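Local structure of UPF0255 protein frsA (Vibrio vulnificus, 4I4C) at residues K290-P298 against P357-G365; E242-N253 against A277-K288. The protein probably hydrolyses carboxylic esters to an alcohol and a carboxylate, as a serine esterase of the alpha/beta-hydrolase clan. All coordinates share one frame; numbering follows the deposited sequence.

Contact 1 of 2, residues K290-P298 against P357-G365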
loop_
_atom_site.group_PDB
_atom_site.type_symbol
_atom_site.label_atom_id
_atom_site.label_comp_id
_atom_site.label_asym_id
_atom_site.label_seq_id
_atom_site.Cartn_x
_atom_site.Cartn_y
_atom_site.Cartn_z
ATOM N N LYS A 290 14.295 7.331 14.747
ATOM C CA LYS A 290 13.868 7.945 16.003
ATOM C C LYS A 290 12.479 7.489 16.451
ATOM O O LYS A 290 12.146 7.561 17.635
ATOM C CB LYS A 290 13.893 9.466 15.863
ATOM C CG LYS A 290 15.291 10.039 15.621
ATOM C CD LYS A 290 16.272 9.580 16.717
ATOM C CE LYS A 290 17.629 10.284 16.627
ATOM N NZ LYS A 290 18.249 10.179 15.257
ATOM N N ALA A 291 11.666 7.028 15.500
ATOM C CA ALA A 291 10.307 6.585 15.812
ATOM C C ALA A 291 9.759 5.706 14.707
ATOM O O ALA A 291 10.095 5.907 13.553
ATOM C CB ALA A 291 9.390 7.787 16.012
ATOM N N CYS A 292 8.912 4.745 15.069
ATOM C CA CYS A 292 8.250 3.884 14.095
ATOM C C CYS A 292 6.784 3.647 14.478
ATOM O O CYS A 292 6.454 3.454 15.648
ATOM C CB CYS A 292 8.999 2.546 13.940
ATOM S SG CYS A 292 8.196 1.351 12.784
ATOM N N VAL A 293 5.898 3.685 13.484
ATOM C CA VAL A 293 4.487 3.413 13.706
ATOM C C VAL A 293 4.010 2.499 12.585
ATOM O O VAL A 293 4.298 2.744 11.409
ATOM C CB VAL A 293 3.644 4.705 13.683
ATOM C CG1 VAL A 293 2.185 4.401 13.987
ATOM C CG2 VAL A 293 4.193 5.730 14.665
ATOM N N ILE A 294 3.296 1.447 12.951
ATOM C CA ILE A 294 2.777 0.505 11.980
ATOM C C ILE A 294 1.277 0.283 12.173
ATOM O O ILE A 294 0.773 0.359 13.282
ATOM C CB ILE A 294 3.533 -0.846 12.019
ATOM C CG1 ILE A 294 3.383 -1.526 13.387
ATOM C CG2 ILE A 294 5.016 -0.654 11.679
ATOM C CD1 ILE A 294 3.844 -2.998 13.378
ATOM N N LEU A 295 0.552 0.041 11.079
ATOM C CA LEU A 295 -0.871 -0.246 11.187
ATOM C C LEU A 295 -1.215 -1.439 10.311
ATOM O O LEU A 295 -0.891 -1.452 9.123
ATOM C CB LEU A 295 -1.706 0.983 10.798
ATOM C CG LEU A 295 -3.236 0.834 10.792
ATOM C CD1 LEU A 295 -3.792 0.250 12.086
ATOM C CD2 LEU A 295 -3.913 2.173 10.484
ATOM N N GLY A 296 -1.879 -2.435 10.892
ATOM C CA GLY A 296 -2.337 -3.592 10.126
ATOM C C GLY A 296 -1.242 -4.473 9.529
ATOM O O GLY A 296 -1.458 -5.134 8.511
ATOM N N ALA A 297 -0.070 -4.500 10.162
ATOM C CA ALA A 297 1.075 -5.256 9.645
ATOM C C ALA A 297 0.981 -6.764 9.930
ATOM O O ALA A 297 0.641 -7.175 11.052
ATOM C CB ALA A 297 2.394 -4.673 10.200
ATOM N N PRO A 298 1.272 -7.599 8.911
ATOM C CA PRO A 298 1.335 -9.059 9.090
ATOM C C PRO A 298 2.678 -9.462 9.684
ATOM O O PRO A 298 3.539 -9.988 8.966
ATOM C CB PRO A 298 1.223 -9.593 7.653
ATOM C CG PRO A 298 1.808 -8.503 6.809
ATOM C CD PRO A 298 1.462 -7.199 7.505
ATOM N N PRO A 357 11.289 3.631 19.721
ATOM C CA PRO A 357 9.934 3.418 20.218
ATOM C C PRO A 357 8.999 3.124 19.038
ATOM O O PRO A 357 8.877 3.919 18.104
ATOM C CB PRO A 357 9.613 4.742 20.910
ATOM C CG PRO A 357 10.433 5.752 20.209
ATOM C CD PRO A 357 11.655 5.054 19.674
ATOM N N ILE A 358 8.385 1.948 19.067
ATOM C CA ILE A 358 7.457 1.531 18.030
ATOM C C ILE A 358 6.040 1.499 18.584
ATOM O O ILE A 358 5.778 0.856 19.604
ATOM C CB ILE A 358 7.791 0.113 17.511
ATOM C CG1 ILE A 358 9.227 0.051 16.995
ATOM C CG2 ILE A 358 6.786 -0.323 16.433
ATOM C CD1 ILE A 358 9.727 -1.350 16.757
ATOM N N LEU A 359 5.134 2.203 17.918
ATOM C CA LEU A 359 3.715 2.088 18.205
ATOM C C LEU A 359 3.128 1.155 17.163
ATOM O O LEU A 359 3.243 1.409 15.966
ATOM C CB LEU A 359 3.039 3.455 18.119
ATOM C CG LEU A 359 1.511 3.453 18.094
ATOM C CD1 LEU A 359 0.967 2.982 19.423
ATOM C CD2 LEU A 359 0.955 4.836 17.732
ATOM N N ALA A 360 2.497 0.082 17.622
ATOM C CA ALA A 360 2.037 -0.976 16.744
ATOM C C ALA A 360 0.543 -1.195 16.936
ATOM O O ALA A 360 0.094 -1.637 17.995
ATOM C CB ALA A 360 2.817 -2.259 17.009
ATOM N N MET A 361 -0.229 -0.868 15.904
ATOM C CA MET A 361 -1.669 -0.900 16.001
ATOM C C MET A 361 -2.258 -1.756 14.904
ATOM O O MET A 361 -1.663 -1.933 13.838
ATOM C CB MET A 361 -2.228 0.518 15.855
ATOM C CG MET A 361 -1.561 1.537 16.777
ATOM S SD MET A 361 -2.054 3.243 16.469
ATOM C CE MET A 361 -1.213 3.598 14.939
ATOM N N SER A 362 -3.443 -2.271 15.181
ATOM C CA SER A 362 -4.298 -2.833 14.154
ATOM C C SER A 362 -5.719 -2.730 14.668
ATOM O O SER A 362 -5.933 -2.526 15.868
ATOM C CB SER A 362 -3.929 -4.287 13.859
ATOM O OG SER A 362 -4.370 -5.136 14.904
ATOM N N LEU A 363 -6.691 -2.847 13.762
ATOM C CA LEU A 363 -8.090 -2.768 14.144
ATOM C C LEU A 363 -8.538 -4.086 14.769
ATOM O O LEU A 363 -8.046 -5.155 14.405
ATOM C CB LEU A 363 -8.966 -2.393 12.938
ATOM C CG LEU A 363 -9.076 -0.911 12.552
ATOM C CD1 LEU A 363 -7.733 -0.239 12.376
ATOM C CD2 LEU A 363 -9.925 -0.742 11.285
ATOM N N GLU A 364 -9.468 -4.002 15.716
ATOM C CA GLU A 364 -9.987 -5.191 16.386
ATOM C C GLU A 364 -10.479 -6.234 15.393
ATOM O O GLU A 364 -11.268 -5.934 14.497
ATOM C CB GLU A 364 -11.119 -4.824 17.345
ATOM C CG GLU A 364 -11.626 -6.016 18.144
ATOM C CD GLU A 364 -12.766 -5.664 19.085
ATOM O OE1 GLU A 364 -12.800 -4.522 19.597
ATOM O OE2 GLU A 364 -13.633 -6.538 19.305
ATOM N N GLY A 365 -9.987 -7.457 15.548
ATOM C CA GLY A 365 -10.372 -8.538 14.665
ATOM C C GLY A 365 -9.828 -8.412 13.254
ATOM O O GLY A 365 -10.468 -8.841 12.306
HETATM O O HOH W 1 0.494 -3.348 13.136
#
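Residues 291-295 and 358-363 are adjacent parallel strands of the central sheet of an alpha/beta-hydrolase fold, with axes 4.7 Å apart and only 5° from parallel. Their backbones form a ladder that starts at Cys292 N, 3.1 Å from Pro357 O. It then steps through Leu359 N to Cys292 O, Ile294 N to Leu359 O, and Met361 N to Ile294 O, and closes with Gly296 N donating to Met361 O at 3.0 Å. CA-H...O contacts fill in between these bonds, as where Val293 CA lies 3.3 Å from Leu359 O. Met361 O has a second donor, a water 2.7 Å away that also accepts from Ala297 N, so the pairing is prolonged by one bridge just where Gly296, with its positive phi, turns the chain out of the strand.

Paired residues face the same side. On one side Ile294 CG1, held between backbone N and carbonyl carbon (chi1 62°), lies against the small Ala360, 3.7 Å from its CB, while Cys292 CB meets Ile358 CG1. On the other, the Met361 chain bends at chi3 (-73°) and carries CE across to within 3.6 Å of Val293 CG1, a methyl that also touches Leu359 CD2. Farther along, Leu295 CD1 packs 4.0 Å from Leu363 CD1, and Leu295 is one of the residues around a bound polyether, probably from the crystallisation liquor, which may mark a pocket.

Strand 266-271 bonds to the other edge of 291-295. Helices 273-284 and 371-379 cover the face bearing Ile294 and Ala360, whereas helix 394-413 covers the opposite one, setting Trp408 against both Val293 and Leu359.

Contact 2 of 2, residues E242-N253 against A277-K288; sequences EDYSRLHQAVLN and AMVRLSFLEQEK
Leu252 and Leu281 meet between two helices that pack on the same side of strand 266-271 in the alpha/beta-hydrolase fold. The axes of 246-253 and 277-284 approach to 9.7 Å and cross at -54°.

The apolar layer lies toward the sheet. Leu252 CD2 is 4.0 Å from Leu281 CD1 and also rests on the CB atoms of Glu285 and Lys288. Beside it, Met278, bent at chi2 and chi3, brings CE over the centre of the His248 ring, 3.3 Å from the centroid, a CH-pi contact. The NE2 of that ring bonds to Ser199.

The polar contacts form two groups. The Arg280 side chain, extended from CG to NE, delivers NH2 to two acceptors: Ser245 OG, 3.0 Å away and in the guanidinium plane, and Asp243 OD1, in a salt bridge at 2.6 Å whose hydrogen-bond component is weak (119°). Glu242 O sits over one face of the same guanidinium, and Gln346 takes its NE.

At the far end, Gln249 NE2 and Glu285 OE2 are modelled only 2.5 Å apart, with amide and carboxylate planes 79° apart; that length is too short to trust in detail. Lys288, extended beyond CG, reaches back past Leu252, so that NZ hydrogen-bonds to Asn253 OD1 at 2.9 Å and forms a salt bridge within its own segment, its hydrogen bond weak, 3.2 Å from Glu285 OE1.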
loop_
_atom_site.group_PDB
_atom_site.type_symbol
_atom_site.label_atom_id
_atom_site.label_comp_id
_atom_site.label_asym_id
_atom_site.label_seq_id
_atom_site.Cartn_x
_atom_site.Cartn_y
_atom_site.Cartn_z
ATOM N N GLU A 242 14.176 -12.111 1.575
ATOM C CA GLU A 242 13.995 -12.141 3.023
ATOM C C GLU A 242 14.484 -10.840 3.661
ATOM O O GLU A 242 14.005 -10.442 4.722
ATOM C CB GLU A 242 14.676 -13.359 3.650
ATOM C CG GLU A 242 14.023 -13.788 4.961
ATOM C CD GLU A 242 14.499 -15.146 5.451
ATOM O OE1 GLU A 242 14.837 -16.011 4.610
ATOM O OE2 GLU A 242 14.534 -15.346 6.685
ATOM N N ASP A 243 15.436 -10.182 3.002
ATOM C CA ASP A 243 15.872 -8.845 3.387
ATOM C C ASP A 243 15.016 -7.822 2.644
ATOM O O ASP A 243 15.484 -7.159 1.721
ATOM C CB ASP A 243 17.349 -8.648 3.042
ATOM C CG ASP A 243 17.855 -7.277 3.419
ATOM O OD1 ASP A 243 17.277 -6.657 4.338
ATOM O OD2 ASP A 243 18.827 -6.813 2.784
ATOM N N TYR A 244 13.754 -7.702 3.044
ATOM C CA TYR A 244 12.810 -6.877 2.297
ATOM C C TYR A 244 12.765 -5.434 2.803
ATOM O O TYR A 244 11.961 -4.630 2.334
ATOM C CB TYR A 244 11.413 -7.524 2.252
ATOM C CG TYR A 244 10.824 -7.934 3.593
ATOM C CD1 TYR A 244 10.616 -9.278 3.909
ATOM C CD2 TYR A 244 10.446 -6.978 4.532
ATOM C CE1 TYR A 244 10.070 -9.659 5.150
ATOM C CE2 TYR A 244 9.898 -7.345 5.764
ATOM C CZ TYR A 244 9.714 -8.686 6.072
ATOM O OH TYR A 244 9.165 -9.039 7.297
ATOM N N SER A 245 13.641 -5.111 3.751
ATOM C CA SER A 245 13.764 -3.742 4.248
ATOM C C SER A 245 14.891 -3.038 3.490
ATOM O O SER A 245 15.128 -1.840 3.662
ATOM C CB SER A 245 14.042 -3.734 5.758
ATOM O OG SER A 245 15.167 -4.536 6.085
ATOM N N ARG A 246 15.557 -3.832 2.651
ATOM C CA ARG A 246 16.672 -3.464 1.776
ATOM C C ARG A 246 16.633 -2.042 1.209
ATOM O O ARG A 246 17.596 -1.286 1.324
ATOM C CB ARG A 246 16.647 -4.436 0.588
ATOM C CG ARG A 246 17.973 -4.856 0.032
ATOM C CD ARG A 246 17.852 -6.237 -0.618
ATOM N NE ARG A 246 17.408 -6.216 -2.017
ATOM C CZ ARG A 246 16.187 -6.539 -2.434
ATOM N NH1 ARG A 246 15.253 -6.899 -1.558
ATOM N NH2 ARG A 246 15.898 -6.507 -3.736
ATOM N N LEU A 247 15.528 -1.706 0.549
ATOM C CA LEU A 247 15.431 -0.454 -0.183
ATOM C C LEU A 247 15.267 0.719 0.776
ATOM O O LEU A 247 15.804 1.803 0.552
ATOM C CB LEU A 247 14.266 -0.512 -1.187
ATOM C CG LEU A 247 14.195 -1.683 -2.175
ATOM C CD1 LEU A 247 13.012 -1.512 -3.158
ATOM C CD2 LEU A 247 15.486 -1.849 -2.947
ATOM N N HIS A 248 14.536 0.493 1.861
ATOM C CA HIS A 248 14.369 1.526 2.881
ATOM C C HIS A 248 15.675 1.897 3.590
ATOM O O HIS A 248 15.891 3.061 3.961
ATOM C CB HIS A 248 13.308 1.094 3.887
ATOM C CG HIS A 248 11.957 0.903 3.273
ATOM N ND1 HIS A 248 11.544 -0.301 2.751
ATOM C CD2 HIS A 248 10.943 1.775 3.068
ATOM C CE1 HIS A 248 10.321 -0.167 2.265
ATOM N NE2 HIS A 248 9.932 1.081 2.450
ATOM N N GLN A 249 16.543 0.905 3.771
ATOM C CA GLN A 249 17.827 1.128 4.420
ATOM C C GLN A 249 18.676 2.023 3.535
ATOM O O GLN A 249 19.356 2.938 4.017
ATOM C CB GLN A 249 18.533 -0.200 4.658
ATOM C CG GLN A 249 19.915 -0.054 5.237
ATOM C CD GLN A 249 20.218 -1.143 6.219
ATOM O OE1 GLN A 249 19.999 -2.325 5.938
ATOM N NE2 GLN A 249 20.703 -0.757 7.396
ATOM N N ALA A 250 18.611 1.760 2.235
ATOM C CA ALA A 250 19.351 2.540 1.250
ATOM C C ALA A 250 18.782 3.945 1.162
ATOM O O ALA A 250 19.529 4.909 1.015
ATOM C CB ALA A 250 19.329 1.858 -0.128
ATOM N N VAL A 251 17.462 4.064 1.241
ATOM C CA VAL A 251 16.835 5.380 1.230
ATOM C C VAL A 251 17.208 6.127 2.516
ATOM O O VAL A 251 17.463 7.334 2.493
ATOM C CB VAL A 251 15.296 5.301 1.079
ATOM C CG1 VAL A 251 14.676 6.662 1.303
ATOM C CG2 VAL A 251 14.902 4.779 -0.309
ATOM N N LEU A 252 17.259 5.405 3.636
ATOM C CA LEU A 252 17.687 5.999 4.907
ATOM C C LEU A 252 19.128 6.504 4.815
ATOM O O LEU A 252 19.423 7.650 5.172
ATOM C CB LEU A 252 17.536 5.001 6.061
ATOM C CG LEU A 252 18.040 5.385 7.460
ATOM C CD1 LEU A 252 17.322 6.605 8.015
ATOM C CD2 LEU A 252 17.899 4.204 8.417
ATOM N N ASN A 253 20.020 5.657 4.308
ATOM C CA ASN A 253 21.421 6.038 4.165
ATOM C C ASN A 253 21.630 7.185 3.190
ATOM O O ASN A 253 22.639 7.884 3.255
ATOM C CB ASN A 253 22.271 4.836 3.750
ATOM C CG ASN A 253 22.334 3.774 4.826
ATOM O OD1 ASN A 253 22.105 4.053 6.006
ATOM N ND2 ASN A 253 22.643 2.545 4.424
ATOM N N ALA A 277 8.505 -4.093 7.138
ATOM C CA ALA A 277 9.768 -3.537 6.678
ATOM C C ALA A 277 10.277 -2.453 7.612
ATOM O O ALA A 277 11.489 -2.320 7.823
ATOM C CB ALA A 277 9.621 -2.998 5.262
ATOM N N MET A 278 9.351 -1.671 8.159
ATOM C CA MET A 278 9.715 -0.590 9.069
ATOM C C MET A 278 10.198 -1.148 10.416
ATOM O O MET A 278 11.106 -0.587 11.028
ATOM C CB MET A 278 8.529 0.366 9.278
ATOM C CG MET A 278 8.019 1.025 7.991
ATOM S SD MET A 278 9.408 1.678 7.037
ATOM C CE MET A 278 9.432 0.513 5.682
ATOM N N VAL A 279 9.590 -2.244 10.863
ATOM C CA VAL A 279 9.982 -2.849 12.140
ATOM C C VAL A 279 11.365 -3.436 11.975
ATOM O O VAL A 279 12.250 -3.204 12.792
ATOM C CB VAL A 279 9.071 -4.012 12.550
ATOM C CG1 VAL A 279 9.618 -4.651 13.799
ATOM C CG2 VAL A 279 7.655 -3.554 12.784
ATOM N N ARG A 280 11.538 -4.195 10.917
ATOM C CA ARG A 280 12.810 -4.709 10.515
ATOM C C ARG A 280 13.885 -3.662 10.532
ATOM O O ARG A 280 14.912 -3.809 11.121
ATOM C CB ARG A 280 12.715 -5.269 9.130
ATOM C CG ARG A 280 13.319 -6.584 8.991
ATOM C CD ARG A 280 13.574 -6.916 7.611
ATOM N NE ARG A 280 14.224 -8.205 7.555
ATOM C CZ ARG A 280 15.418 -8.361 7.039
ATOM N NH1 ARG A 280 16.008 -9.510 7.017
ATOM N NH2 ARG A 280 16.011 -7.332 6.553
ATOM N N LEU A 281 13.593 -2.570 9.889
ATOM C CA LEU A 281 14.513 -1.440 9.837
ATOM C C LEU A 281 14.766 -0.803 11.217
ATOM O O LEU A 281 15.846 -0.251 11.467
ATOM C CB LEU A 281 14.005 -0.395 8.836
ATOM C CG LEU A 281 14.856 0.859 8.657
ATOM C CD1 LEU A 281 16.297 0.497 8.335
ATOM C CD2 LEU A 281 14.270 1.738 7.559
ATOM N N SER A 282 13.781 -0.886 12.110
ATOM C CA SER A 282 13.875 -0.225 13.401
ATOM C C SER A 282 14.753 -1.037 14.337
ATOM O O SER A 282 15.178 -0.546 15.384
ATOM C CB SER A 282 12.491 -0.026 14.017
ATOM O OG SER A 282 11.749 0.959 13.307
ATOM N N PHE A 283 15.013 -2.285 13.956
ATOM C CA PHE A 283 15.968 -3.120 14.677
ATOM C C PHE A 283 17.348 -2.987 14.049
ATOM O O PHE A 283 18.363 -3.046 14.744
ATOM C CB PHE A 283 15.536 -4.576 14.651
ATOM C CG PHE A 283 14.477 -4.918 15.663
ATOM C CD1 PHE A 283 13.134 -4.796 15.352
ATOM C CD2 PHE A 283 14.827 -5.388 16.921
ATOM C CE1 PHE A 283 12.163 -5.124 16.272
ATOM C CE2 PHE A 283 13.860 -5.715 17.847
ATOM C CZ PHE A 283 12.524 -5.585 17.522
ATOM N N LEU A 284 17.384 -2.799 12.733
ATOM C CA LEU A 284 18.654 -2.708 12.021
ATOM C C LEU A 284 19.370 -1.373 12.237
ATOM O O LEU A 284 20.595 -1.327 12.361
ATOM C CB LEU A 284 18.458 -2.990 10.528
ATOM C CG LEU A 284 18.076 -4.427 10.153
ATOM C CD1 LEU A 284 17.551 -4.501 8.723
ATOM C CD2 LEU A 284 19.255 -5.350 10.310
ATOM N N GLU A 285 18.609 -0.287 12.298
ATOM C CA GLU A 285 19.213 1.035 12.428
ATOM C C GLU A 285 18.683 1.787 13.641
ATOM O O GLU A 285 17.853 2.680 13.516
ATOM C CB GLU A 285 18.974 1.834 11.153
ATOM C CG GLU A 285 19.573 1.192 9.924
ATOM C CD GLU A 285 21.018 1.601 9.694
ATOM O OE1 GLU A 285 21.591 2.301 10.560
ATOM O OE2 GLU A 285 21.572 1.235 8.631
ATOM N N GLN A 286 19.187 1.439 14.817
ATOM C CA GLN A 286 18.579 1.914 16.052
ATOM C C GLN A 286 18.929 3.356 16.422
ATOM O O GLN A 286 18.322 3.929 17.332
ATOM C CB GLN A 286 18.897 0.952 17.205
ATOM C CG GLN A 286 18.613 -0.506 16.873
ATOM C CD GLN A 286 18.347 -1.351 18.112
ATOM O OE1 GLN A 286 18.168 -0.819 19.208
ATOM N NE2 GLN A 286 18.318 -2.671 17.941
ATOM N N GLU A 287 19.898 3.947 15.725
ATOM C CA GLU A 287 20.279 5.332 16.006
ATOM C C GLU A 287 19.624 6.283 15.022
ATOM O O GLU A 287 19.092 7.338 15.403
ATOM C CB GLU A 287 21.803 5.507 15.964
ATOM C CG GLU A 287 22.499 5.113 17.274
ATOM C CD GLU A 287 21.980 5.917 18.455
ATOM O OE1 GLU A 287 22.060 7.165 18.399
ATOM O OE2 GLU A 287 21.482 5.305 19.429
ATOM N N LYS A 288 19.671 5.892 13.752
ATOM C CA LYS A 288 19.127 6.696 12.670
ATOM C C LYS A 288 17.608 6.781 12.709
ATOM O O LYS A 288 17.042 7.768 12.258
ATOM C CB LYS A 288 19.581 6.150 11.314
ATOM C CG LYS A 288 21.078 6.224 11.079
ATOM C CD LYS A 288 21.458 5.472 9.823
ATOM C CE LYS A 288 22.960 5.279 9.724
ATOM N NZ LYS A 288 23.324 4.271 8.681
#

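In the fold
Contact 1 is core: twelve of its fourteen touching residues are buried, and backbone bonds between strands hold it. Contact 2 is partly buried, and the bonds between its segments come from side chains, each with a partner just outside the helices; one salt bridge across it, and amides, flank an apolar patch. Their centres lie 16 Å apart, yet they touch directly, because helix 273-284 leads in sequence to strand 291-295 and packs on it. Cys292 SG lies 3.7 Å from Met278 CB, and Ile294 CD1 lies 3.9 Å from Val279 CG2. One helix therefore shows two sides: Val279 and Ser282 serve the sheet, Arg280 and Leu284 mainly the loop 242-245, and Met278 both sheet and His248.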